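Local coordinates for protein metallo-beta-lactamase (Chryseobacterium indologenes, PDB 3L6N) that hydrolyses the beta-lactam ring of penicillins, cephalosporins and carbapenems with the help of zinc, giving its bacterium resistance to these antibiotics, at residues 162-167 against 199-204; 4-9 against 19-24. One frame throughout, in Å; residues are numbered along the deposited sequence. Where two conformers were deposited one is given.

Contact 1 joins two loops, 162-167 and 199-204, on the C-terminal side of the zinc site; contact 2 pairs strand 6-7 with strand 15-24 at the edge of the seven-stranded sheet on the N-terminal side. Neither is a core contact: contact 1 is partly buried, contact 2 lies at the surface. They share no element, and their centres are 14 Å apart. In contact 1 side-chain hydroxyl, amide and water bonds do the joining, and His200 reaches a zinc; contact 2 rests on a backbone bond pair with aliphatic and aromatic packing beside it. The two touch through the side chains of Trp203 and Glu8.

Contact 1: 162-167 against 199-204. With ZN (zinc ion), chain C.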
ATOM      1  N   SER A 162      -9.525   4.492   7.690  1.00 11.12           N
ATOM      2  CA  SER A 162     -10.835   4.021   7.241  1.00 11.56           C
ATOM      3  C   SER A 162     -11.946   4.763   7.965  1.00 12.50           C
ATOM      4  O   SER A 162     -11.816   5.074   9.152  1.00 12.04           O
ATOM      5  CB  SER A 162     -10.982   2.528   7.545  1.00 11.96           C
ATOM      6  OG  SER A 162     -12.292   2.048   7.284  1.00 11.55           O
ATOM      7  N   ASN A 163     -13.044   4.994   7.248  1.00 12.80           N
ATOM      8  CA  ASN A 163     -14.293   5.478   7.849  1.00 14.35           C
ATOM      9  C   ASN A 163     -14.744   4.658   9.071  1.00 14.82           C
ATOM     10  O   ASN A 163     -15.515   5.154   9.906  1.00 14.79           O
ATOM     11  CB  ASN A 163     -15.410   5.561   6.786  1.00 14.04           C
ATOM     12  CG  ASN A 163     -15.792   4.196   6.194  1.00 15.96           C
ATOM     13  OD1 ASN A 163     -15.936   3.198   6.912  1.00 19.13           O
ATOM     14  ND2 ASN A 163     -15.990   4.164   4.881  1.00 15.16           N
ATOM     15  N   SER A 164     -14.251   3.422   9.164  0.70 15.21           N
ATOM     16  CA  SER A 164     -14.609   2.486  10.235  0.70 15.73           C
ATOM     17  C   SER A 164     -13.622   2.466  11.413  0.70 16.19           C
ATOM     18  O   SER A 164     -13.865   1.789  12.415  0.70 16.45           O
ATOM     19  CB  SER A 164     -14.774   1.069   9.667  0.70 15.67           C
ATOM     20  OG  SER A 164     -13.515   0.488   9.359  0.70 16.09           O
ATOM     21  N   ALA A 165     -12.510   3.188  11.286  1.00 16.43           N
ATOM     22  CA  ALA A 165     -11.517   3.270  12.369  1.00 17.33           C
ATOM     23  C   ALA A 165     -12.040   4.131  13.522  1.00 17.88           C
ATOM     24  O   ALA A 165     -12.730   5.120  13.286  1.00 18.34           O
ATOM     25  CB  ALA A 165     -10.188   3.817  11.849  1.00 16.78           C
ATOM     26  N   THR A 166     -11.721   3.749  14.755  1.00 19.17           N
ATOM     27  CA  THR A 166     -12.179   4.511  15.929  1.00 20.23           C
ATOM     28  C   THR A 166     -11.044   5.251  16.637  1.00 20.68           C
ATOM     29  O   THR A 166     -11.283   6.032  17.563  1.00 21.04           O
ATOM     30  CB  THR A 166     -12.979   3.641  16.925  1.00 20.14           C
ATOM     31  OG1 THR A 166     -12.183   2.533  17.352  1.00 21.13           O
ATOM     32  CG2 THR A 166     -14.273   3.127  16.276  1.00 20.64           C
ATOM     33  N   ASP A 167      -9.812   4.996  16.197  1.00 20.75           N
ATOM     34  CA  ASP A 167      -8.649   5.788  16.609  1.00 20.83           C
ATOM     35  C   ASP A 167      -7.595   5.815  15.497  1.00 20.41           C
ATOM     36  O   ASP A 167      -7.800   5.234  14.429  1.00 19.69           O
ATOM     37  CB  ASP A 167      -8.054   5.288  17.933  1.00 21.33           C
ATOM     38  CG  ASP A 167      -7.768   3.797  17.932  1.00 22.64           C
ATOM     39  OD1 ASP A 167      -7.015   3.312  17.058  1.00 24.33           O
ATOM     40  OD2 ASP A 167      -8.288   3.105  18.830  1.00 25.34           O
ATOM     41  N   GLY A 199      -5.291   2.203   4.374  1.00  7.59           N
ATOM     42  CA  GLY A 199      -4.353   1.112   4.658  1.00  8.17           C
ATOM     43  C   GLY A 199      -4.918  -0.048   5.457  1.00  8.57           C
ATOM     44  O   GLY A 199      -4.533  -1.196   5.240  1.00  8.41           O
ATOM     45  N   HIS A 200      -5.833   0.255   6.379  0.70  8.90           N
ATOM     46  CA  HIS A 200      -6.390  -0.746   7.283  0.70  9.44           C
ATOM     47  C   HIS A 200      -7.906  -0.652   7.357  0.70  9.75           C
ATOM     48  O   HIS A 200      -8.479   0.394   7.058  0.70  9.41           O
ATOM     49  CB  HIS A 200      -5.816  -0.555   8.688  0.70  9.47           C
ATOM     50  CG  HIS A 200      -4.333  -0.735   8.772  0.70  9.62           C
ATOM     51  ND1 HIS A 200      -3.747  -1.971   8.944  0.70 10.09           N
ATOM     52  CD2 HIS A 200      -3.319   0.160   8.712  0.70  9.14           C
ATOM     53  CE1 HIS A 200      -2.435  -1.828   8.989  0.70  9.46           C
ATOM     54  NE2 HIS A 200      -2.148  -0.547   8.845  0.70  9.02           N
ATOM     55  N   ASP A 201      -8.538  -1.755   7.759  1.00 10.36           N
ATOM     56  CA  ASP A 201      -9.982  -1.801   8.042  1.00 11.78           C
ATOM     57  C   ASP A 201     -10.824  -1.697   6.768  1.00 12.29           C
ATOM     58  O   ASP A 201     -10.363  -2.086   5.687  1.00 11.96           O
ATOM     59  CB  ASP A 201     -10.356  -0.756   9.120  1.00 12.62           C
ATOM     60  CG  ASP A 201      -9.335  -0.703  10.274  1.00 14.93           C
ATOM     61  OD1 ASP A 201      -9.117  -1.744  10.939  1.00 19.48           O
ATOM     62  OD2 ASP A 201      -8.739   0.376  10.519  1.00 17.28           O
ATOM     63  N   GLU A 202     -12.055  -1.203   6.885  1.00 12.54           N
ATOM     64  CA  GLU A 202     -12.976  -1.135   5.750  1.00 13.01           C
ATOM     65  C   GLU A 202     -12.525  -0.164   4.657  1.00 12.60           C
ATOM     66  O   GLU A 202     -12.278   1.011   4.937  1.00 12.47           O
ATOM     67  CB  GLU A 202     -14.375  -0.737   6.237  1.00 13.85           C
ATOM     68  CG  GLU A 202     -15.260  -1.905   6.607  1.00 18.28           C
ATOM     69  CD  GLU A 202     -15.807  -2.630   5.379  1.00 22.76           C
ATOM     70  OE1 GLU A 202     -16.238  -3.786   5.522  1.00 27.07           O
ATOM     71  OE2 GLU A 202     -15.792  -2.050   4.269  1.00 25.77           O
ATOM     72  N   TRP A 203     -12.424  -0.648   3.417  1.00 11.89           N
ATOM     73  CA  TRP A 203     -12.107   0.227   2.286  1.00 11.64           C
ATOM     74  C   TRP A 203     -13.348   0.740   1.558  1.00 11.88           C
ATOM     75  O   TRP A 203     -13.282   1.745   0.852  1.00 11.82           O
ATOM     76  CB  TRP A 203     -11.143  -0.447   1.295  1.00 11.09           C
ATOM     77  CG  TRP A 203     -11.700  -1.666   0.605  1.00 10.14           C
ATOM     78  CD1 TRP A 203     -11.539  -2.969   0.984  1.00  9.52           C
ATOM     79  CD2 TRP A 203     -12.496  -1.692  -0.589  1.00  9.99           C
ATOM     80  NE1 TRP A 203     -12.193  -3.807   0.104  1.00 11.02           N
ATOM     81  CE2 TRP A 203     -12.790  -3.049  -0.867  1.00  9.56           C
ATOM     82  CE3 TRP A 203     -12.995  -0.706  -1.447  1.00 10.03           C
ATOM     83  CZ2 TRP A 203     -13.553  -3.440  -1.974  1.00 10.65           C
ATOM     84  CZ3 TRP A 203     -13.763  -1.092  -2.537  1.00 11.12           C
ATOM     85  CH2 TRP A 203     -14.029  -2.448  -2.797  1.00 10.97           C
ATOM     86  N   LYS A 204     -14.466   0.039   1.723  1.00 12.71           N
ATOM     87  CA  LYS A 204     -15.737   0.445   1.117  1.00 13.59           C
ATOM     88  C   LYS A 204     -16.385   1.611   1.865  1.00 14.14           C
ATOM     89  O   LYS A 204     -16.133   1.819   3.058  1.00 14.97           O
ATOM     90  CB  LYS A 204     -16.719  -0.733   1.101  1.00 13.69           C
ATOM     91  CG  LYS A 204     -16.247  -1.918   0.282  1.00 15.30           C
ATOM     92  CD  LYS A 204     -17.258  -3.044   0.356  1.00 16.77           C
ATOM     93  CE  LYS A 204     -16.867  -4.161  -0.578  1.00 17.69           C
ATOM     94  NZ  LYS A 204     -17.810  -5.310  -0.500  1.00 19.64           N
TER
HETATM   95 ZN    ZN C 302      -0.344   0.116   7.941  0.70 12.23          ZN
HETATM   96  O   HOH W   1      -7.946   2.578   9.223  1.00 11.31           O
HETATM   97  O   HOH W   2     -13.148  -2.254   9.576  1.00 38.77           O
HETATM   98  O   HOH W   3       1.462   0.357   8.947  1.00 10.54           O
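Ser162, first residue of a type I turn closed by Ala165, sets its side chain against residues 200-202 in the loop that carries zinc ligand His200 of the metallo-beta-lactamase fold. Its CB lies against the carbonyl oxygens of His200 and Glu202. Ser162 CB also packs on Asp201 CB, 3.7 Å away. With OG anti to the backbone N (chi1 173°), the hydroxyl meets Glu202 O, donating over 2.6 Å onto a lone pair in the carbonyl plane. The same OG accepts the N-H of Ser164, an ST turn, so the hydroxyl of this buried serine ties the turn together and to the other loop. In the conformer given, Ser164 OG comes in beside it, near Asp201 CB and Glu202 CB. Asn163 ND2 donates to Lys204 O (3.0 Å), the acceptor lying near the amide plane, and is also hydrogen-bonded to Gly206 O, its stronger partner. Water 1 bridges the loops at the Asp201 end, accepting from Ser162 N and donating to Asp201 OD2. His200 itself leads away from the turn; in the conformer given, its ND1 hydrogen-bonds Ser30 O, which with the metal bond would limit the ring's rotation. Asp80 and Cys158 bind the same metal, and His200 NE2 reaches the zinc at 2.1 Å.

Contact 2: 4-9 against 19-24; sequences DFVIEP and KTFGVF
Val6 and Lys19 face each other as an antiparallel hydrogen-bonded pair. Val6 N donates to Lys19 O at 3.0 Å and Lys19 N returns a bond to Val6 O at 2.8 Å, both nearly straight. Their side chains stand on the same face of the sheet, CB to CB 4.2 Å. On this face the Phe21 ring turns an edge to segment 4-9: its CE1 comes within 3.2 Å of Asp4 O, close to the ring plane, while Val6 CG2 makes an apolar contact with the same carbon. Asp4 OD1 lies against Phe21 CB and CD1, the carboxylate tilted 46° from the ring. Water 4 completes this end, accepting the N-H of Phe21 and lying 2.8 Å from Asp4 OD2, to which it may donate; OD2 also bonds Gln53 NE2. On the opposite face, Phe5 CB meets Thr20 CG2, and the Phe5 ring leads off to Ser56 and Thr60 of helix 54-65.

Farther out, the aliphatic part of Lys19 runs past Glu8, CD to OE2 3.7 Å. Bends at chi3 and chi4 (67° and 77°) turn the amine away from that carboxylate toward Asn32 OD1, and Glu8 OE2 accepts a hydrogen bond from Trp203 NE1. Thr20 OG1 is bonded to Trp49 N. Strand 15-24 also pairs with strand 27-38 on its other side, so the short strand 6-7 closes the outer edge of the sheet. The arrangement is a beta hairpin, here forming the N-terminal border of the larger sheet in the alpha-beta/beta-alpha sandwich of the metallo-beta-lactamase superfamily.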
ATOM      1  N   ASP A   4      -6.669 -17.128   3.761  1.00 13.54           N
ATOM      2  CA  ASP A   4      -7.744 -16.299   4.290  1.00 11.79           C
ATOM      3  C   ASP A   4      -7.712 -14.892   3.699  1.00 11.07           C
ATOM      4  O   ASP A   4      -8.549 -14.063   4.022  1.00 10.82           O
ATOM      5  CB  ASP A   4      -7.678 -16.233   5.821  1.00 11.87           C
ATOM      6  CG  ASP A   4      -6.407 -15.570   6.332  1.00 11.10           C
ATOM      7  OD1 ASP A   4      -6.416 -15.070   7.479  1.00 12.06           O
ATOM      8  OD2 ASP A   4      -5.410 -15.552   5.584  1.00 11.26           O
ATOM      9  N   PHE A   5      -6.743 -14.624   2.834  1.00 10.63           N
ATOM     10  CA  PHE A   5      -6.721 -13.323   2.166  1.00 10.33           C
ATOM     11  C   PHE A   5      -7.854 -13.205   1.143  1.00  9.98           C
ATOM     12  O   PHE A   5      -8.363 -14.206   0.634  1.00 10.38           O
ATOM     13  CB  PHE A   5      -5.342 -12.986   1.567  1.00 10.31           C
ATOM     14  CG  PHE A   5      -4.755 -14.072   0.718  1.00 11.75           C
ATOM     15  CD1 PHE A   5      -5.070 -14.164  -0.631  1.00 12.16           C
ATOM     16  CD2 PHE A   5      -3.871 -14.999   1.268  1.00 12.27           C
ATOM     17  CE1 PHE A   5      -4.523 -15.176  -1.419  1.00 12.84           C
ATOM     18  CE2 PHE A   5      -3.312 -16.011   0.477  1.00 13.11           C
ATOM     19  CZ  PHE A   5      -3.641 -16.089  -0.863  1.00 14.28           C
ATOM     20  N   VAL A   6      -8.267 -11.966   0.887  1.00  9.23           N
ATOM     21  CA  VAL A   6      -9.437 -11.672   0.077  1.00  8.98           C
ATOM     22  C   VAL A   6      -9.008 -10.804  -1.095  1.00  8.05           C
ATOM     23  O   VAL A   6      -8.469  -9.714  -0.898  1.00  8.15           O
ATOM     24  CB  VAL A   6     -10.514 -10.933   0.921  1.00  9.19           C
ATOM     25  CG1 VAL A   6     -11.706 -10.498   0.067  1.00 10.48           C
ATOM     26  CG2 VAL A   6     -10.988 -11.824   2.071  1.00 10.49           C
ATOM     27  N   ILE A   7      -9.220 -11.305  -2.308  1.00  6.98           N
ATOM     28  CA  ILE A   7      -8.989 -10.488  -3.498  1.00  6.38           C
ATOM     29  C   ILE A   7     -10.351  -9.986  -3.933  1.00  5.60           C
ATOM     30  O   ILE A   7     -11.255 -10.773  -4.229  1.00  6.26           O
ATOM     31  CB  ILE A   7      -8.297 -11.284  -4.631  1.00  5.71           C
ATOM     32  CG1 ILE A   7      -6.932 -11.785  -4.151  1.00  6.11           C
ATOM     33  CG2 ILE A   7      -8.121 -10.400  -5.880  1.00  6.27           C
ATOM     34  CD1 ILE A   7      -6.267 -12.805  -5.075  1.00  5.68           C
ATOM     35  N   GLU A   8     -10.499  -8.666  -3.940  1.00  5.60           N
ATOM     36  CA  GLU A   8     -11.776  -8.034  -4.260  1.00  5.68           C
ATOM     37  C   GLU A   8     -12.023  -8.009  -5.770  1.00  5.66           C
ATOM     38  O   GLU A   8     -11.082  -8.103  -6.562  1.00  6.16           O
ATOM     39  CB  GLU A   8     -11.799  -6.609  -3.706  1.00  6.05           C
ATOM     40  CG  GLU A   8     -11.584  -6.514  -2.203  1.00  6.80           C
ATOM     41  CD  GLU A   8     -12.803  -6.892  -1.376  1.00  8.66           C
ATOM     42  OE1 GLU A   8     -13.769  -7.479  -1.925  1.00 10.95           O
ATOM     43  OE2 GLU A   8     -12.770  -6.617  -0.152  1.00 10.93           O
ATOM     44  N   PRO A   9     -13.297  -7.874  -6.187  1.00  5.33           N
ATOM     45  CA  PRO A   9     -13.548  -7.706  -7.624  1.00  5.04           C
ATOM     46  C   PRO A   9     -12.783  -6.487  -8.142  1.00  5.08           C
ATOM     47  O   PRO A   9     -12.793  -5.438  -7.484  1.00  5.44           O
ATOM     48  CB  PRO A   9     -15.067  -7.469  -7.691  1.00  5.48           C
ATOM     49  CG  PRO A   9     -15.587  -8.085  -6.418  1.00  5.02           C
ATOM     50  CD  PRO A   9     -14.539  -7.753  -5.400  1.00  5.84           C
ATOM     51  N   LYS A  19      -6.976  -7.956   0.606  1.00  6.03           N
ATOM     52  CA  LYS A  19      -6.946  -7.765   2.062  1.00  6.59           C
ATOM     53  C   LYS A  19      -6.214  -8.947   2.676  1.00  6.13           C
ATOM     54  O   LYS A  19      -6.462 -10.084   2.288  1.00  6.73           O
ATOM     55  CB  LYS A  19      -8.365  -7.726   2.646  1.00  6.79           C
ATOM     56  CG  LYS A  19      -9.270  -6.611   2.167  1.00  8.98           C
ATOM     57  CD  LYS A  19     -10.619  -6.648   2.896  1.00 12.29           C
ATOM     58  CE  LYS A  19     -10.492  -6.324   4.386  1.00 13.96           C
ATOM     59  NZ  LYS A  19     -10.317  -4.871   4.729  1.00 16.94           N
ATOM     60  N   THR A  20      -5.290  -8.671   3.591  1.00  5.70           N
ATOM     61  CA  THR A  20      -4.638  -9.735   4.375  1.00  5.83           C
ATOM     62  C   THR A  20      -4.793  -9.457   5.860  1.00  6.24           C
ATOM     63  O   THR A  20      -5.095  -8.334   6.269  1.00  6.48           O
ATOM     64  CB  THR A  20      -3.146  -9.936   4.013  1.00  5.55           C
ATOM     65  OG1 THR A  20      -2.362  -8.813   4.430  1.00  5.38           O
ATOM     66  CG2 THR A  20      -2.984 -10.173   2.512  1.00  5.91           C
ATOM     67  N   PHE A  21      -4.601 -10.502   6.660  1.00  6.64           N
ATOM     68  CA  PHE A  21      -4.939 -10.457   8.076  1.00  7.13           C
ATOM     69  C   PHE A  21      -3.746 -10.842   8.920  1.00  6.59           C
ATOM     70  O   PHE A  21      -2.914 -11.654   8.504  1.00  7.52           O
ATOM     71  CB  PHE A  21      -6.085 -11.430   8.359  1.00  6.99           C
ATOM     72  CG  PHE A  21      -7.347 -11.090   7.632  1.00  8.01           C
ATOM     73  CD1 PHE A  21      -7.618 -11.641   6.378  1.00  9.10           C
ATOM     74  CD2 PHE A  21      -8.262 -10.202   8.189  1.00 10.19           C
ATOM     75  CE1 PHE A  21      -8.789 -11.302   5.693  1.00 11.14           C
ATOM     76  CE2 PHE A  21      -9.432  -9.869   7.518  1.00 10.95           C
ATOM     77  CZ  PHE A  21      -9.696 -10.418   6.272  1.00 11.56           C
ATOM     78  N   GLY A  22      -3.678 -10.255  10.108  1.00  6.98           N
ATOM     79  CA  GLY A  22      -2.651 -10.627  11.085  1.00  7.93           C
ATOM     80  C   GLY A  22      -3.198 -10.487  12.487  1.00  8.50           C
ATOM     81  O   GLY A  22      -4.021  -9.613  12.748  1.00  9.41           O
ATOM     82  N   VAL A  23      -2.741 -11.359  13.382  1.00  8.98           N
ATOM     83  CA  VAL A  23      -3.121 -11.300  14.798  1.00  9.64           C
ATOM     84  C   VAL A  23      -2.051 -10.565  15.589  1.00  9.83           C
ATOM     85  O   VAL A  23      -0.878 -10.929  15.549  1.00  9.45           O
ATOM     86  CB  VAL A  23      -3.352 -12.712  15.405  1.00  9.99           C
ATOM     87  CG1 VAL A  23      -3.665 -12.615  16.915  1.00 10.86           C
ATOM     88  CG2 VAL A  23      -4.471 -13.434  14.683  1.00 10.13           C
ATOM     89  N   PHE A  24      -2.474  -9.524  16.304  1.00 10.44           N
ATOM     90  CA  PHE A  24      -1.579  -8.722  17.125  1.00 11.79           C
ATOM     91  C   PHE A  24      -2.307  -8.408  18.410  1.00 12.68           C
ATOM     92  O   PHE A  24      -3.458  -7.975  18.386  1.00 13.37           O
ATOM     93  CB  PHE A  24      -1.163  -7.430  16.400  1.00 11.87           C
ATOM     94  CG  PHE A  24      -0.453  -7.680  15.096  1.00 11.30           C
ATOM     95  CD1 PHE A  24      -1.161  -7.666  13.897  1.00 12.57           C
ATOM     96  CD2 PHE A  24       0.907  -7.971  15.070  1.00 12.12           C
ATOM     97  CE1 PHE A  24      -0.521  -7.935  12.685  1.00 11.35           C
ATOM     98  CE2 PHE A  24       1.560  -8.241  13.857  1.00 11.15           C
ATOM     99  CZ  PHE A  24       0.841  -8.222  12.674  1.00 11.66           C
TER
HETATM  100  O   HOH W   4      -4.322 -13.014   5.166  1.00  8.20           O